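Local structure of sucrose 6(F)-phosphate phosphorylase (Thermoanaerobacterium thermosaccharolyticum DSM 571, 6S9V) at residues F277-N285 / K326-R337. The protein is an enzyme of the alpha-amylase family, built around a closed barrel of eight parallel strands. Sequence-based numbering, arbitrary orientation.
Sequences FTVLYTLIN and KAKEVVDICVQR
V330 of helix 326-336 is a knob in a hole formed by F277, L280, Y281 and I284 of helix 277-285. The F277 ring meets it from the opposite direction. F277 CE2 lies 3.6 Å from V330 CB, and the ring also touches both methyls. CG of F277 is anti to its backbone N (chi1 -178°), which carries the ring along its helix to V330. V330 CG2 rests at the edge of the Y281 ring, 4.0 Å from Y281 CD2. The other methyl, CG1, faces L280 and I284.

Further apolar contacts flank the knob. L280 CD1 touches C334 SG at 3.7 Å. The I284 and I333 side chains lie alongside, pointing opposite ways, with I284 CG2 3.7 Å from I333 CD1. The aliphatic part of K326 comes to the Y281 ring edge, K326 CD being 4.0 Å from Y281 CE2. Around this layer, I322 touches F277 and A327, while A367 touches L280 and C334.

Polar side chains also take part. The carboxylate of E329 stands at 78° to the Y281 ring plane. It also approaches the side-chain amide of N285. The R337 guanidinium lies over I333, whose CG2 is 3.3 Å from its plane and over its centre. R337 NH1 also passes I284 CG1 at 4.1 Å and is hydrogen-bonded to A367 O, which ties down the end of this arm.

The helix axes come within 10.4 Å and cross nearly at right angles (82°), which keeps the contact short. The CA atoms of Y281 and V330 are the nearest pair. Helix 275-285 follows barrel strand 269-271. Helix 324-336, packed against it, belongs to the long connection running from strand 302-304 to strand 388-392, the seventh and eighth strands of the TIM barrel, the catalytic-domain fold of the alpha-amylase family.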
# COMPACT_ATOMS: atom_id res chain seq x y z
N PHE A 277 -13.04 -1.12 1.45
CA PHE A 277 -14.40 -0.57 1.39
C PHE A 277 -15.44 -1.67 1.51
O PHE A 277 -16.47 -1.49 2.19
CB PHE A 277 -14.59 0.20 0.08
CG PHE A 277 -15.96 0.85 -0.04
CD1 PHE A 277 -17.07 0.11 -0.42
CD2 PHE A 277 -16.11 2.20 0.21
CE1 PHE A 277 -18.33 0.71 -0.53
CE2 PHE A 277 -17.36 2.81 0.10
CZ PHE A 277 -18.46 2.07 -0.27
N THR A 278 -15.22 -2.81 0.85
CA THR A 278 -16.21 -3.88 0.86
C THR A 278 -16.48 -4.36 2.28
O THR A 278 -17.64 -4.61 2.65
CB THR A 278 -15.72 -5.04 -0.03
OG1 THR A 278 -15.62 -4.58 -1.38
CG2 THR A 278 -16.68 -6.22 0.04
N VAL A 279 -15.44 -4.48 3.10
CA VAL A 279 -15.64 -4.91 4.48
C VAL A 279 -16.37 -3.84 5.28
O VAL A 279 -17.26 -4.15 6.08
CB VAL A 279 -14.29 -5.30 5.12
CG1 VAL A 279 -14.44 -5.46 6.62
CG2 VAL A 279 -13.78 -6.60 4.49
N LEU A 280 -16.04 -2.57 5.06
CA LEU A 280 -16.77 -1.49 5.74
C LEU A 280 -18.26 -1.57 5.43
O LEU A 280 -19.11 -1.49 6.33
CB LEU A 280 -16.23 -0.13 5.33
CG LEU A 280 -15.17 0.57 6.18
CD1 LEU A 280 -14.87 1.91 5.54
CD2 LEU A 280 -15.62 0.74 7.63
N TYR A 281 -18.59 -1.68 4.14
CA TYR A 281 -19.99 -1.77 3.74
C TYR A 281 -20.66 -2.99 4.35
O TYR A 281 -21.81 -2.91 4.81
CB TYR A 281 -20.08 -1.80 2.21
CG TYR A 281 -21.49 -2.02 1.69
CD1 TYR A 281 -22.00 -3.31 1.53
CD2 TYR A 281 -22.30 -0.95 1.38
CE1 TYR A 281 -23.29 -3.51 1.07
CE2 TYR A 281 -23.60 -1.14 0.91
CZ TYR A 281 -24.08 -2.43 0.76
OH TYR A 281 -25.37 -2.61 0.30
N THR A 282 -19.96 -4.13 4.34
CA THR A 282 -20.51 -5.36 4.90
C THR A 282 -20.95 -5.17 6.34
O THR A 282 -22.05 -5.58 6.74
CB THR A 282 -19.45 -6.47 4.82
OG1 THR A 282 -19.08 -6.71 3.45
CG2 THR A 282 -19.96 -7.73 5.45
N LEU A 283 -20.09 -4.55 7.15
CA LEU A 283 -20.34 -4.41 8.58
C LEU A 283 -21.33 -3.29 8.87
O LEU A 283 -22.19 -3.44 9.75
CB LEU A 283 -19.02 -4.18 9.31
CG LEU A 283 -18.03 -5.33 9.11
CD1 LEU A 283 -16.64 -4.92 9.56
CD2 LEU A 283 -18.50 -6.55 9.88
N ILE A 284 -21.24 -2.17 8.15
CA ILE A 284 -22.17 -1.07 8.39
C ILE A 284 -23.59 -1.48 8.04
O ILE A 284 -24.55 -1.12 8.75
CB ILE A 284 -21.73 0.18 7.60
CG1 ILE A 284 -20.49 0.81 8.24
CG2 ILE A 284 -22.88 1.19 7.51
CD1 ILE A 284 -19.83 1.88 7.39
N ASN A 285 -23.77 -2.22 6.94
CA ASN A 285 -25.09 -2.57 6.44
C ASN A 285 -25.54 -3.98 6.82
O ASN A 285 -26.67 -4.36 6.49
CB ASN A 285 -25.11 -2.41 4.92
CG ASN A 285 -24.87 -0.98 4.49
OD1 ASN A 285 -23.95 -0.69 3.73
ND2 ASN A 285 -25.71 -0.09 4.97
N LYS A 326 -24.49 4.22 -2.63
CA LYS A 326 -23.87 3.40 -1.60
C LYS A 326 -22.45 3.86 -1.29
O LYS A 326 -22.02 3.80 -0.12
CB LYS A 326 -23.91 1.93 -2.00
CG LYS A 326 -25.34 1.43 -2.21
CD LYS A 326 -26.10 1.37 -0.88
CE LYS A 326 -27.60 1.31 -1.08
NZ LYS A 326 -28.31 1.26 0.23
N ALA A 327 -21.71 4.32 -2.29
CA ALA A 327 -20.41 4.92 -2.02
C ALA A 327 -20.57 6.11 -1.08
O ALA A 327 -19.87 6.24 -0.07
CB ALA A 327 -19.75 5.37 -3.32
N LYS A 328 -21.53 6.99 -1.38
CA LYS A 328 -21.73 8.16 -0.55
C LYS A 328 -22.24 7.79 0.84
O LYS A 328 -21.88 8.43 1.83
CB LYS A 328 -22.71 9.12 -1.23
CG LYS A 328 -22.67 10.52 -0.66
CD LYS A 328 -23.55 11.48 -1.44
CE LYS A 328 -23.53 12.86 -0.81
NZ LYS A 328 -24.88 13.49 -0.81
N GLU A 329 -23.07 6.74 0.94
CA GLU A 329 -23.53 6.29 2.26
C GLU A 329 -22.34 5.99 3.17
O GLU A 329 -22.26 6.50 4.29
CB GLU A 329 -24.41 5.05 2.12
CG GLU A 329 -24.99 4.55 3.46
CD GLU A 329 -24.89 3.04 3.66
OE1 GLU A 329 -24.28 2.34 2.83
OE2 GLU A 329 -25.44 2.55 4.67
N VAL A 330 -21.42 5.15 2.70
CA VAL A 330 -20.27 4.75 3.50
C VAL A 330 -19.34 5.93 3.74
O VAL A 330 -18.83 6.13 4.85
CB VAL A 330 -19.52 3.58 2.83
CG1 VAL A 330 -18.23 3.26 3.56
CG2 VAL A 330 -20.42 2.35 2.76
N VAL A 331 -19.09 6.74 2.71
CA VAL A 331 -18.22 7.91 2.85
C VAL A 331 -18.77 8.85 3.91
O VAL A 331 -18.04 9.28 4.82
CB VAL A 331 -18.06 8.62 1.49
CG1 VAL A 331 -17.51 10.03 1.67
CG2 VAL A 331 -17.16 7.80 0.58
N ASP A 332 -20.05 9.18 3.81
CA ASP A 332 -20.66 10.12 4.75
C ASP A 332 -20.62 9.58 6.17
O ASP A 332 -20.42 10.34 7.13
CB ASP A 332 -22.10 10.41 4.32
CG ASP A 332 -22.18 11.34 3.11
OD1 ASP A 332 -21.15 11.95 2.74
OD2 ASP A 332 -23.27 11.43 2.52
N ILE A 333 -20.85 8.27 6.35
CA ILE A 333 -20.78 7.68 7.69
C ILE A 333 -19.35 7.76 8.22
O ILE A 333 -19.14 8.08 9.40
CB ILE A 333 -21.30 6.23 7.68
CG1 ILE A 333 -22.82 6.24 7.47
CG2 ILE A 333 -20.90 5.50 8.97
CD1 ILE A 333 -23.42 4.87 7.23
N CYS A 334 -18.35 7.49 7.38
CA CYS A 334 -16.97 7.61 7.83
C CYS A 334 -16.64 9.06 8.20
O CYS A 334 -15.95 9.31 9.20
CB CYS A 334 -16.01 7.11 6.76
SG CYS A 334 -16.01 5.31 6.57
N VAL A 335 -17.12 10.02 7.41
CA VAL A 335 -16.86 11.42 7.71
C VAL A 335 -17.55 11.84 9.01
O VAL A 335 -17.01 12.64 9.78
CB VAL A 335 -17.25 12.30 6.52
CG1 VAL A 335 -17.18 13.77 6.88
CG2 VAL A 335 -16.31 12.01 5.34
N GLN A 336 -18.76 11.34 9.27
CA GLN A 336 -19.38 11.60 10.57
C GLN A 336 -18.56 11.01 11.70
O GLN A 336 -18.62 11.49 12.84
CB GLN A 336 -20.80 11.04 10.64
CG GLN A 336 -21.84 11.89 9.96
CD GLN A 336 -23.20 11.22 9.98
OE1 GLN A 336 -23.32 10.06 10.37
NE2 GLN A 336 -24.23 12.00 9.68
N ARG A 337 -17.77 9.97 11.42
CA ARG A 337 -16.93 9.32 12.41
C ARG A 337 -15.52 9.90 12.43
O ARG A 337 -14.61 9.27 12.97
CB ARG A 337 -16.89 7.81 12.17
CG ARG A 337 -18.24 7.17 12.43
CD ARG A 337 -18.36 5.73 11.96
NE ARG A 337 -19.73 5.28 12.16
CZ ARG A 337 -20.17 4.05 11.91
NH1 ARG A 337 -19.35 3.12 11.45
NH2 ARG A 337 -21.45 3.77 12.13